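Long-range contacts in secreted protein (Streptomyces lividans TK24, PDB 5LXZ), which is a copper metalloradical protein of the galactose oxidase-like family AA5, probably acting as an oxidase: residues V72-D77 and E234-V239; N88-I93 and A226-P231; K136-T141 and Y185-E190; K140-K145 and V176-S181. The protein carries 1 engineered substitution. All blocks are in the same frame, centred on the assembly; numbering follows the deposited sequence.

Contact 1: V72-D77 and E234-V239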
loop_
_atom_site.group_PDB
_atom_site.type_symbol
_atom_site.label_atom_id
_atom_site.label_comp_id
_atom_site.label_asym_id
_atom_site.label_seq_id
_atom_site.Cartn_x
_atom_site.Cartn_y
_atom_site.Cartn_z
ATOM N N VAL A 72 10.235 -10.911 16.435
ATOM C CA VAL A 72 11.274 -11.198 15.461
ATOM C C VAL A 72 12.300 -10.060 15.431
ATOM O O VAL A 72 11.954 -8.910 15.296
ATOM C CB VAL A 72 10.669 -11.351 14.046
ATOM C CG1 VAL A 72 11.771 -11.573 13.023
ATOM C CG2 VAL A 72 9.724 -12.526 14.019
ATOM N N PRO A 73 13.608 -10.372 15.544
ATOM C CA PRO A 73 14.603 -9.317 15.427
ATOM C C PRO A 73 14.492 -8.566 14.096
ATOM O O PRO A 73 14.398 -9.216 13.035
ATOM C CB PRO A 73 15.944 -10.068 15.485
ATOM C CG PRO A 73 15.637 -11.385 16.069
ATOM C CD PRO A 73 14.209 -11.699 15.750
ATOM N N THR A 74 14.427 -7.251 14.191
ATOM C CA THR A 74 14.161 -6.382 13.052
ATOM C C THR A 74 15.391 -5.532 12.807
ATOM O O THR A 74 15.695 -4.640 13.605
ATOM C CB THR A 74 12.902 -5.567 13.298
ATOM O OG1 THR A 74 11.870 -6.508 13.610
ATOM C CG2 THR A 74 12.522 -4.761 12.064
ATOM N N PRO A 75 16.096 -5.774 11.691
ATOM C CA PRO A 75 17.423 -5.179 11.496
ATOM C C PRO A 75 17.463 -3.715 11.065
ATOM O O PRO A 75 18.504 -3.039 11.224
ATOM C CB PRO A 75 18.017 -6.081 10.402
ATOM C CG PRO A 75 16.822 -6.468 9.592
ATOM C CD PRO A 75 15.786 -6.758 10.637
ATOM N N SER A 76 16.364 -3.207 10.508
ATOM C CA SER A 76 16.298 -1.847 9.972
ATOM C C SER A 76 14.895 -1.325 10.217
ATOM O O SER A 76 14.021 -2.092 10.577
ATOM C CB SER A 76 16.546 -1.827 8.442
ATOM O OG SER A 76 17.840 -2.282 8.186
ATOM N N ASP A 77 14.703 -0.042 9.966
ATOM C CA ASP A 77 13.385 0.553 10.140
ATOM C C ASP A 77 12.500 0.225 8.932
ATOM O O ASP A 77 12.397 1.030 8.007
ATOM C CB ASP A 77 13.417 2.055 10.378
ATOM C CG ASP A 77 12.166 2.534 11.052
ATOM O OD1 ASP A 77 11.217 1.725 11.112
ATOM O OD2 ASP A 77 12.114 3.683 11.554
ATOM N N GLU A 234 11.754 -17.864 10.050
ATOM C CA GLU A 234 11.196 -16.723 10.747
ATOM C C GLU A 234 12.233 -15.648 11.001
ATOM O O GLU A 234 12.338 -15.113 12.097
ATOM C CB GLU A 234 10.425 -17.184 11.975
ATOM C CG GLU A 234 9.251 -18.059 11.567
ATOM C CD GLU A 234 8.374 -18.525 12.719
ATOM O OE1 GLU A 234 8.812 -18.434 13.888
ATOM O OE2 GLU A 234 7.245 -18.966 12.422
ATOM N N LYS A 235 12.987 -15.297 9.962
ATOM C CA LYS A 235 13.974 -14.251 10.085
ATOM C C LYS A 235 14.130 -13.445 8.802
ATOM O O LYS A 235 13.816 -13.927 7.696
ATOM C CB LYS A 235 15.321 -14.823 10.562
ATOM C CG LYS A 235 16.049 -15.728 9.638
ATOM C CD LYS A 235 17.385 -16.129 10.303
ATOM C CE LYS A 235 17.773 -17.568 10.061
ATOM N NZ LYS A 235 18.089 -17.790 8.633
ATOM N N TYR A 236 14.587 -12.218 8.952
ATOM C CA TYR A 236 14.930 -11.378 7.822
ATOM C C TYR A 236 16.331 -11.744 7.343
ATOM O O TYR A 236 17.268 -11.801 8.165
ATOM C CB TYR A 236 14.927 -9.913 8.214
ATOM C CG TYR A 236 13.577 -9.370 8.575
ATOM C CD1 TYR A 236 12.705 -8.902 7.595
ATOM C CD2 TYR A 236 13.199 -9.225 9.902
ATOM C CE1 TYR A 236 11.493 -8.362 7.941
ATOM C CE2 TYR A 236 12.003 -8.640 10.258
ATOM C CZ TYR A 236 11.150 -8.210 9.255
ATOM O OH TYR A 236 9.913 -7.641 9.564
ATOM N N ILE A 237 16.470 -11.998 6.057
ATOM C CA ILE A 237 17.775 -12.328 5.461
ATOM C C ILE A 237 18.206 -11.161 4.569
ATOM O O ILE A 237 17.499 -10.805 3.610
ATOM C CB ILE A 237 17.696 -13.612 4.649
ATOM C CG1 ILE A 237 17.166 -14.770 5.511
ATOM C CG2 ILE A 237 19.095 -13.908 4.059
ATOM C CD1 ILE A 237 17.045 -16.072 4.785
ATOM N N LYS A 238 19.346 -10.554 4.851
ATOM C CA LYS A 238 19.806 -9.428 4.090
ATOM C C LYS A 238 20.140 -9.862 2.659
ATOM O O LYS A 238 20.768 -10.913 2.452
ATOM C CB LYS A 238 21.073 -8.841 4.732
ATOM C CG LYS A 238 21.571 -7.572 4.068
ATOM C CD LYS A 238 22.584 -6.857 4.967
ATOM C CE LYS A 238 22.830 -5.424 4.547
ATOM N NZ LYS A 238 23.520 -5.322 3.236
ATOM N N VAL A 239 19.663 -9.099 1.685
ATOM C CA VAL A 239 20.030 -9.248 0.294
ATOM C C VAL A 239 20.633 -7.959 -0.198
ATOM O O VAL A 239 20.787 -7.014 0.559
ATOM C CB VAL A 239 18.809 -9.729 -0.561
ATOM C CG1 VAL A 239 18.350 -11.105 -0.075
ATOM C CG2 VAL A 239 17.675 -8.695 -0.643
HETATM O O HOH W 1 15.273 -11.442 11.709
#
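The ring of Y236 lies against the loop V72-P75, mainly by packing. CD of P75 sits 3.6 Å from CD2 of Y236, the pyrrolidine ring crossing the tyrosine at about a right angle. CG1 of V72 approaches CE2 of Y236 at 4.0 Å and also lies 3.7 Å from the carbonyl O of E234. CB of Y236 points toward the loop, and with CG anti to the carbonyl carbon (chi1 -66°) the ring is set beside it, where O of P73 meets its edge in plane, 3.4 Å from CD2 of Y236. This loop leaves strand 69-71, while Y236 belongs to strand 235-238 of a neighbouring antiparallel sheet, entered through a G1 beta bulge in which E234 and K235 both face D230. Across the contact the polar link is a water, which donates to O of P73 and accepts from N of Y236. Within the loop, OG1 of T74 donates to O of V72 at 2.9 Å. Both OG1 of T74 and OH of Y236 also hydrogen-bond to T59. Replacing Y236 by an alanine is likely to open a gap beside P75 and V72 and leave OG1 of T59 without one hydroxyl partner. Salt bridges to K70 and K38 hold the E234 carboxylate.

Contact 2: N88-I93 and A226-P231; sequences NGNLLI and AFEFDP
Four backbone hydrogen bonds pair L91 with F229 and I93 with F227, each residue giving its N-H and taking one on its O. The shortest runs from N of F229 to O of L91, 2.7 Å. L92 and E228 form the non-hydrogen-bonded pair between them, where N-H and C=O turn outward: L92 bonds to T84, E228 to I237. Strands 91-102 and 226-230 are thus antiparallel neighbours, L92 and E228 on one face of their sheet. Just before the pairing, an Asx turn links OD1 of N88 to N of N90. With CG beside the backbone N (chi1 -71°), N90 donates from ND2 to OE1 of E228 at 2.9 Å, nearly straight at 165°, the carboxylate plane turned 64° from the amide. OE1 also accepts from a water that in turn accepts from ND2 of N88, while OE2 of E228 bonds to Y279. A second water accepts from ND2 of N90 and donates to OD2 of D230, whose OD1 accepts from N of V232. A leucine in place of N90 would probably cost E228 its amide donor and leave the water at D230 without its N-H. OD1 of N90 rests 3.3 Å from CD of P231.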
loop_
_atom_site.group_PDB
_atom_site.type_symbol
_atom_site.label_atom_id
_atom_site.label_comp_id
_atom_site.label_asym_id
_atom_site.label_seq_id
_atom_site.Cartn_x
_atom_site.Cartn_y
_atom_site.Cartn_z
ATOM N N ASN A 88 9.519 -18.459 -4.074
ATOM C CA ASN A 88 9.746 -19.416 -3.007
ATOM C C ASN A 88 9.015 -19.196 -1.697
ATOM O O ASN A 88 9.244 -19.910 -0.718
ATOM C CB ASN A 88 11.234 -19.535 -2.757
ATOM C CG ASN A 88 11.824 -18.310 -2.101
ATOM O OD1 ASN A 88 11.151 -17.296 -1.849
ATOM N ND2 ASN A 88 13.127 -18.384 -1.849
ATOM N N GLY A 89 8.078 -18.248 -1.648
ATOM C CA GLY A 89 7.323 -17.979 -0.432
ATOM C C GLY A 89 7.970 -16.990 0.492
ATOM O O GLY A 89 7.351 -16.532 1.438
ATOM N N ASN A 90 9.223 -16.596 0.236
ATOM C CA ASN A 90 9.822 -15.544 1.044
ATOM C C ASN A 90 9.169 -14.220 0.685
ATOM O O ASN A 90 8.657 -14.044 -0.405
ATOM C CB ASN A 90 11.308 -15.419 0.807
ATOM C CG ASN A 90 12.110 -16.582 1.373
ATOM O OD1 ASN A 90 11.596 -17.492 1.999
ATOM N ND2 ASN A 90 13.407 -16.516 1.147
ATOM N N LEU A 91 9.142 -13.294 1.621
ATOM C CA LEU A 91 8.603 -11.971 1.382
ATOM C C LEU A 91 9.787 -11.055 1.111
ATOM O O LEU A 91 10.624 -10.876 1.993
ATOM C CB LEU A 91 7.828 -11.461 2.598
ATOM C CG LEU A 91 7.041 -10.175 2.377
ATOM C CD1 LEU A 91 5.776 -10.402 1.536
ATOM C CD2 LEU A 91 6.635 -9.549 3.715
ATOM N N LEU A 92 9.871 -10.493 -0.090
ATOM C CA LEU A 92 10.879 -9.495 -0.376
ATOM C C LEU A 92 10.371 -8.215 0.275
ATOM O O LEU A 92 9.234 -7.836 0.039
ATOM C CB LEU A 92 11.093 -9.243 -1.849
ATOM C CG LEU A 92 12.119 -8.187 -2.220
ATOM C CD1 LEU A 92 13.540 -8.571 -1.807
ATOM C CD2 LEU A 92 12.082 -7.977 -3.728
ATOM N N ILE A 93 11.203 -7.562 1.076
ATOM C CA ILE A 93 10.796 -6.323 1.750
ATOM C C ILE A 93 11.940 -5.304 1.546
ATOM O O ILE A 93 13.091 -5.639 1.777
ATOM C CB ILE A 93 10.354 -6.628 3.205
ATOM C CG1 ILE A 93 9.842 -5.354 3.892
ATOM C CG2 ILE A 93 11.460 -7.264 3.991
ATOM C CD1 ILE A 93 9.029 -5.664 5.138
ATOM N N ALA A 226 17.292 -3.923 1.753
ATOM C CA ALA A 226 16.394 -4.964 1.310
ATOM C C ALA A 226 16.651 -6.282 1.984
ATOM O O ALA A 226 17.828 -6.657 2.247
ATOM C CB ALA A 226 16.474 -5.129 -0.179
ATOM N N PHE A 227 15.581 -7.035 2.222
ATOM C CA PHE A 227 15.688 -8.322 2.887
ATOM C C PHE A 227 14.705 -9.288 2.240
ATOM O O PHE A 227 13.729 -8.869 1.637
ATOM C CB PHE A 227 15.270 -8.195 4.364
ATOM C CG PHE A 227 16.077 -7.216 5.147
ATOM C CD1 PHE A 227 15.776 -5.866 5.132
ATOM C CD2 PHE A 227 17.227 -7.643 5.808
ATOM C CE1 PHE A 227 16.556 -4.951 5.826
ATOM C CE2 PHE A 227 18.023 -6.712 6.472
ATOM C CZ PHE A 227 17.680 -5.396 6.495
ATOM N N GLU A 228 14.950 -10.574 2.388
ATOM C CA GLU A 228 13.925 -11.563 2.182
ATOM C C GLU A 228 13.505 -12.080 3.544
ATOM O O GLU A 228 14.348 -12.526 4.305
ATOM C CB GLU A 228 14.390 -12.679 1.293
ATOM C CG GLU A 228 14.626 -12.273 -0.155
ATOM C CD GLU A 228 14.993 -13.447 -1.051
ATOM O OE1 GLU A 228 14.781 -14.625 -0.637
ATOM O OE2 GLU A 228 15.472 -13.233 -2.184
ATOM N N PHE A 229 12.226 -12.025 3.888
ATOM C CA PHE A 229 11.785 -12.637 5.128
ATOM C C PHE A 229 11.499 -14.095 4.811
ATOM O O PHE A 229 10.661 -14.398 3.952
ATOM C CB PHE A 229 10.523 -11.992 5.704
ATOM C CG PHE A 229 10.164 -12.562 7.031
ATOM C CD1 PHE A 229 10.859 -12.115 8.171
ATOM C CD2 PHE A 229 9.256 -13.622 7.172
ATOM C CE1 PHE A 229 10.587 -12.646 9.419
ATOM C CE2 PHE A 229 9.018 -14.158 8.448
ATOM C CZ PHE A 229 9.670 -13.658 9.550
ATOM N N ASP A 230 12.185 -14.996 5.509
ATOM C CA ASP A 230 12.033 -16.425 5.320
ATOM C C ASP A 230 11.018 -16.930 6.354
ATOM O O ASP A 230 11.293 -16.888 7.562
ATOM C CB ASP A 230 13.420 -17.070 5.495
ATOM C CG ASP A 230 13.402 -18.573 5.379
ATOM O OD1 ASP A 230 12.383 -19.207 5.642
ATOM O OD2 ASP A 230 14.484 -19.111 5.040
ATOM N N PRO A 231 9.836 -17.372 5.907
ATOM C CA PRO A 231 8.796 -17.772 6.837
ATOM C C PRO A 231 9.090 -19.070 7.594
ATOM O O PRO A 231 8.531 -19.260 8.665
ATOM C CB PRO A 231 7.571 -17.912 5.981
ATOM C CG PRO A 231 8.042 -18.072 4.611
ATOM C CD PRO A 231 9.430 -17.524 4.492
HETATM O O HOH W 2 15.614 -16.752 -1.667
HETATM O O HOH W 3 15.275 -18.550 2.359
#

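Contact 3: K136-T141 and Y185-E190; sequences KENGKT and YETGTE. With EDO (1,2-ethanediol), chain Q.
K140 reaches across to the loop 185-190 from the turn between strands 132-135 and 141-144, an antiparallel hairpin of the GlxA beta barrel domain. Its CB starts toward the opposite loop, and beyond CG the chain runs fully extended. CD passes 3.4 Å from O of E186, and also 4.1 Å from CG2 of T187. CE follows at 3.6 Å from the same carbonyl of E186. NZ then donates to O of E186 at 2.7 Å, nearly in line with its C=O bond (163°), and has a weak second bond to O of A184. The root of this lysine is fixed by an Asx turn, N of K140 giving its proton to OD1 of N138 at 2.8 Å. The same asparagine amide turns its ND2 to the methyl CG2 of T187, and passes its hydrogens to Y193 and to a water that donates to O of T189. OG1 of T187 bonds to N of L213. Water adds further links: one molecule donates both to O of T141 and to O of Y185. At the other end of the contact, OG1 of T189 lies 2.8 Å from the water shared with OE1 of E137.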
loop_
_atom_site.group_PDB
_atom_site.type_symbol
_atom_site.label_atom_id
_atom_site.label_comp_id
_atom_site.label_asym_id
_atom_site.label_seq_id
_atom_site.Cartn_x
_atom_site.Cartn_y
_atom_site.Cartn_z
ATOM N N LYS A 136 5.333 27.512 -8.502
ATOM C CA LYS A 136 5.089 27.925 -9.877
ATOM C C LYS A 136 3.748 27.414 -10.410
ATOM O O LYS A 136 3.109 28.060 -11.249
ATOM C CB LYS A 136 6.257 27.490 -10.754
ATOM C CG LYS A 136 7.504 28.248 -10.371
ATOM C CD LYS A 136 8.718 27.699 -11.085
ATOM C CE LYS A 136 9.976 28.410 -10.639
ATOM N NZ LYS A 136 11.173 27.850 -11.280
ATOM N N GLU A 137 3.338 26.257 -9.939
ATOM C CA GLU A 137 2.003 25.743 -10.248
ATOM C C GLU A 137 0.973 26.199 -9.225
ATOM O O GLU A 137 -0.109 26.679 -9.599
ATOM C CB GLU A 137 2.036 24.225 -10.343
ATOM C CG GLU A 137 0.731 23.581 -10.732
ATOM C CD GLU A 137 0.692 22.096 -10.454
ATOM O OE1 GLU A 137 1.206 21.659 -9.399
ATOM O OE2 GLU A 137 0.078 21.392 -11.291
ATOM N N ASN A 138 1.258 25.985 -7.942
ATOM C CA ASN A 138 0.228 26.251 -6.910
ATOM C C ASN A 138 -0.004 27.718 -6.574
ATOM O O ASN A 138 -1.041 28.043 -5.984
ATOM C CB ASN A 138 0.431 25.423 -5.631
ATOM C CG ASN A 138 1.738 25.718 -4.910
ATOM O OD1 ASN A 138 2.122 26.881 -4.725
ATOM N ND2 ASN A 138 2.436 24.665 -4.527
ATOM N N GLY A 139 0.934 28.590 -6.902
ATOM C CA GLY A 139 0.798 30.025 -6.666
ATOM C C GLY A 139 0.901 30.427 -5.222
ATOM O O GLY A 139 0.640 31.596 -4.937
ATOM N N LYS A 140 1.282 29.509 -4.338
ATOM C CA LYS A 140 1.301 29.776 -2.889
ATOM C C LYS A 140 2.694 30.121 -2.420
ATOM O O LYS A 140 3.682 29.608 -2.937
ATOM C CB LYS A 140 0.736 28.587 -2.114
ATOM C CG LYS A 140 -0.766 28.491 -2.381
ATOM C CD LYS A 140 -1.441 27.376 -1.653
ATOM C CE LYS A 140 -2.884 27.350 -2.063
ATOM N NZ LYS A 140 -3.518 26.146 -1.528
ATOM N N THR A 141 2.780 31.000 -1.423
ATOM C CA THR A 141 4.051 31.511 -0.926
ATOM C C THR A 141 4.364 31.009 0.494
ATOM O O THR A 141 3.485 30.931 1.344
ATOM C CB THR A 141 4.052 33.048 -0.977
ATOM O OG1 THR A 141 3.934 33.454 -2.351
ATOM C CG2 THR A 141 5.318 33.637 -0.417
ATOM N N TYR A 185 -3.798 28.019 2.963
ATOM C CA TYR A 185 -2.437 28.280 2.548
ATOM C C TYR A 185 -1.572 27.036 2.384
ATOM O O TYR A 185 -0.390 27.161 2.091
ATOM C CB TYR A 185 -1.799 29.268 3.517
ATOM C CG TYR A 185 -2.642 30.504 3.606
ATOM C CD1 TYR A 185 -2.699 31.416 2.549
ATOM C CD2 TYR A 185 -3.417 30.734 4.739
ATOM C CE1 TYR A 185 -3.512 32.533 2.614
ATOM C CE2 TYR A 185 -4.229 31.854 4.827
ATOM C CZ TYR A 185 -4.281 32.735 3.758
ATOM O OH TYR A 185 -5.071 33.852 3.866
ATOM N N GLU A 186 -2.165 25.860 2.576
ATOM C CA GLU A 186 -1.456 24.590 2.431
ATOM C C GLU A 186 -1.293 24.192 0.982
ATOM O O GLU A 186 -2.076 24.586 0.111
ATOM C CB GLU A 186 -2.221 23.437 3.097
ATOM C CG GLU A 186 -2.440 23.581 4.588
ATOM C CD GLU A 186 -3.241 22.419 5.149
ATOM O OE1 GLU A 186 -3.513 21.433 4.423
ATOM O OE2 GLU A 186 -3.646 22.509 6.315
ATOM N N THR A 187 -0.307 23.333 0.746
ATOM C CA THR A 187 -0.198 22.612 -0.513
ATOM C C THR A 187 -0.314 21.137 -0.235
ATOM O O THR A 187 -0.059 20.672 0.882
ATOM C CB THR A 187 1.113 22.907 -1.255
ATOM O OG1 THR A 187 2.194 22.268 -0.587
ATOM C CG2 THR A 187 1.361 24.406 -1.349
ATOM N N GLY A 188 -0.662 20.368 -1.273
ATOM C CA GLY A 188 -0.810 18.927 -1.107
ATOM C C GLY A 188 0.057 18.078 -2.004
ATOM O O GLY A 188 0.040 16.876 -1.859
ATOM N N THR A 189 0.812 18.689 -2.900
ATOM C CA THR A 189 1.666 17.936 -3.821
ATOM C C THR A 189 2.965 18.697 -4.002
ATOM O O THR A 189 3.062 19.871 -3.654
ATOM C CB THR A 189 1.002 17.723 -5.195
ATOM O OG1 THR A 189 0.701 18.987 -5.827
ATOM C CG2 THR A 189 -0.264 16.894 -5.042
ATOM N N GLU A 190 3.945 18.030 -4.589
ATOM C CA GLU A 190 5.208 18.663 -4.899
ATOM C C GLU A 190 5.019 19.835 -5.855
ATOM O O GLU A 190 4.242 19.759 -6.811
ATOM C CB GLU A 190 6.103 17.642 -5.575
ATOM C CG GLU A 190 7.480 18.138 -5.989
ATOM C CD GLU A 190 8.240 17.109 -6.788
ATOM O OE1 GLU A 190 8.380 15.991 -6.261
ATOM O OE2 GLU A 190 8.724 17.454 -7.905
HETATM C C1 EDO Q . 8.984 15.990 -11.892
HETATM O O1 EDO Q . 7.895 15.720 -12.769
HETATM C C2 EDO Q . 8.422 15.877 -10.492
HETATM O O2 EDO Q . 9.380 15.683 -9.456
HETATM O O HOH W 4 2.034 19.537 -8.248
HETATM O O HOH W 5 1.503 21.995 -4.879
HETATM O O HOH W 6 0.895 29.669 1.552
#

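Contact 4: K140-K145 and V176-S181; sequences KTFVSK and VEAQKS
With CG anti to the carbonyl carbon (chi1 -57°), the F142 ring comes up beside the backbone at E177 and A178, its CD2 3.5 Å from N of A178 and its CE2 near CB of the same alanine. CB of F142 in turn packs on CG2 of V176 at 3.6 Å. V143, in one of its two modelled conformers, sets CG2 against CG of Q179, the two side chains crossing at about a right angle. K145 bends at chi2, near -66°, which brings its CE to 3.4 Å from OE2 of E177. The charged end itself is a long salt bridge, NZ of K145 to OE2 of E177 at 4.0 Å, but a water accepts from NZ and donates to OE2 and to O of A178, so solvent closes the gap. OE1 of E177 is held elsewhere, by the hydroxyl of Y175 and N of D106. A second water donates to O of T141 and accepts from both N and NE2 of Q179, tying the glutamine to the strand as its own chain turns off. Between the backbones, N of V143 donates to O of E177 at 2.8 Å and N of E177 returns a bond to O of V143. V143 with E177 is thus the hydrogen-bonded pair and S144 with V176 the non-hydrogen-bonded one, joining strands 141-144 and 164-177 as antiparallel neighbours in the sheet of the GlxA beta barrel domain.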
loop_
_atom_site.group_PDB
_atom_site.type_symbol
_atom_site.label_atom_id
_atom_site.label_comp_id
_atom_site.label_asym_id
_atom_site.label_seq_id
_atom_site.Cartn_x
_atom_site.Cartn_y
_atom_site.Cartn_z
ATOM N N LYS A 140 1.282 29.509 -4.338
ATOM C CA LYS A 140 1.301 29.776 -2.889
ATOM C C LYS A 140 2.694 30.121 -2.420
ATOM O O LYS A 140 3.682 29.608 -2.937
ATOM C CB LYS A 140 0.736 28.587 -2.114
ATOM C CG LYS A 140 -0.766 28.491 -2.381
ATOM C CD LYS A 140 -1.441 27.376 -1.653
ATOM C CE LYS A 140 -2.884 27.350 -2.063
ATOM N NZ LYS A 140 -3.518 26.146 -1.528
ATOM N N THR A 141 2.780 31.000 -1.423
ATOM C CA THR A 141 4.051 31.511 -0.926
ATOM C C THR A 141 4.364 31.009 0.494
ATOM O O THR A 141 3.485 30.931 1.344
ATOM C CB THR A 141 4.052 33.048 -0.977
ATOM O OG1 THR A 141 3.934 33.454 -2.351
ATOM C CG2 THR A 141 5.318 33.637 -0.417
ATOM N N PHE A 142 5.629 30.699 0.698
ATOM C CA PHE A 142 6.186 30.260 1.976
ATOM C C PHE A 142 7.448 30.996 2.235
ATOM O O PHE A 142 8.174 31.337 1.293
ATOM C CB PHE A 142 6.404 28.750 1.987
ATOM C CG PHE A 142 5.137 27.993 1.705
ATOM C CD1 PHE A 142 4.710 27.784 0.385
ATOM C CD2 PHE A 142 4.310 27.577 2.728
ATOM C CE1 PHE A 142 3.525 27.166 0.135
ATOM C CE2 PHE A 142 3.117 26.930 2.464
ATOM C CZ PHE A 142 2.715 26.748 1.174
ATOM N N VAL A 143 7.714 31.251 3.516
ATOM C CA VAL A 143 8.839 32.074 3.931
ATOM C C VAL A 143 9.793 31.281 4.807
ATOM O O VAL A 143 9.330 30.573 5.703
ATOM C CB VAL A 143 8.311 33.272 4.747
ATOM C CG1 VAL A 143 9.420 34.289 4.952
ATOM C CG2 VAL A 143 7.128 33.921 4.041
ATOM N N SER A 144 11.096 31.402 4.581
ATOM C CA SER A 144 12.058 30.774 5.465
ATOM C C SER A 144 12.177 31.545 6.796
ATOM O O SER A 144 11.962 32.745 6.837
ATOM C CB SER A 144 13.422 30.705 4.808
ATOM O OG SER A 144 13.918 32.031 4.532
ATOM N N LYS A 145 12.514 30.832 7.865
ATOM C CA LYS A 145 12.710 31.435 9.195
ATOM C C LYS A 145 14.181 31.603 9.572
ATOM O O LYS A 145 14.531 32.368 10.489
ATOM C CB LYS A 145 11.974 30.599 10.249
ATOM C CG LYS A 145 10.465 30.517 10.048
ATOM C CD LYS A 145 9.792 31.863 10.231
ATOM C CE LYS A 145 8.286 31.749 10.065
ATOM N NZ LYS A 145 7.667 33.092 10.045
ATOM N N VAL A 176 10.323 26.177 5.627
ATOM C CA VAL A 176 9.527 27.289 5.202
ATOM C C VAL A 176 8.124 27.189 5.755
ATOM O O VAL A 176 7.640 26.106 6.069
ATOM C CB VAL A 176 9.511 27.473 3.667
ATOM C CG1 VAL A 176 10.920 27.647 3.153
ATOM C CG2 VAL A 176 8.800 26.313 2.984
ATOM N N GLU A 177 7.469 28.332 5.915
ATOM C CA GLU A 177 6.160 28.399 6.514
ATOM C C GLU A 177 5.301 29.457 5.862
ATOM O O GLU A 177 5.816 30.524 5.493
ATOM C CB GLU A 177 6.365 28.731 7.985
ATOM C CG GLU A 177 5.156 28.623 8.878
ATOM C CD GLU A 177 5.582 28.745 10.330
ATOM O OE1 GLU A 177 5.969 27.727 10.917
ATOM O OE2 GLU A 177 5.518 29.879 10.864
ATOM N N ALA A 178 4.008 29.229 5.802
ATOM C CA ALA A 178 3.073 30.248 5.311
ATOM C C ALA A 178 3.097 31.460 6.249
ATOM O O ALA A 178 3.336 31.323 7.424
ATOM C CB ALA A 178 1.673 29.700 5.235
ATOM N N GLN A 179 2.831 32.620 5.684
ATOM C CA GLN A 179 2.758 33.860 6.488
ATOM C C GLN A 179 1.543 33.885 7.397
ATOM O O GLN A 179 1.609 34.408 8.520
ATOM C CB GLN A 179 2.765 35.061 5.544
ATOM C CG GLN A 179 4.053 35.130 4.721
ATOM C CD GLN A 179 3.948 36.012 3.494
ATOM O OE1 GLN A 179 4.405 37.150 3.522
ATOM N NE2 GLN A 179 3.364 35.487 2.406
ATOM N N LYS A 180 0.444 33.312 6.939
ATOM C CA LYS A 180 -0.831 33.315 7.658
ATOM C C LYS A 180 -1.283 31.914 8.032
ATOM O O LYS A 180 -0.996 30.949 7.331
ATOM C CB LYS A 180 -1.919 33.951 6.802
ATOM C CG LYS A 180 -1.665 35.399 6.430
ATOM C CD LYS A 180 -2.906 36.010 5.797
ATOM C CE LYS A 180 -2.626 37.338 5.125
ATOM N NZ LYS A 180 -3.902 38.014 4.762
ATOM N N SER A 181 -2.035 31.825 9.123
ATOM C CA SER A 181 -2.571 30.555 9.602
ATOM C C SER A 181 -3.688 30.071 8.732
ATOM O O SER A 181 -4.383 30.864 8.098
ATOM C CB SER A 181 -3.072 30.725 11.054
ATOM O OG SER A 181 -1.982 31.071 11.875
HETATM O O HOH W 7 2.517 32.916 2.846
HETATM O O HOH W 8 5.089 32.178 9.402
#

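From the N terminus, the loop 72-77 opens the longest span, closed by contact 1 at 234-239. Contact 2 lies within it, joining 88-93 to 226-231, and both reach one antiparallel sheet: strands 226-230 and 235-238 are consecutive and paired, with I237 N bonded to E228 O. Within contact 2's span, 136-141 meets 185-190 in contact 3 and 140-145 meets 176-181 in contact 4. These two begin on overlapping segments, sharing K140 and T141, and F142 packs on Y185 and T187. Both belong to the GlxA beta barrel domain, about 40 and 44 Å between centres from contact 2, so the barrel is an excursion between the paired strands 91-102 and 226-230.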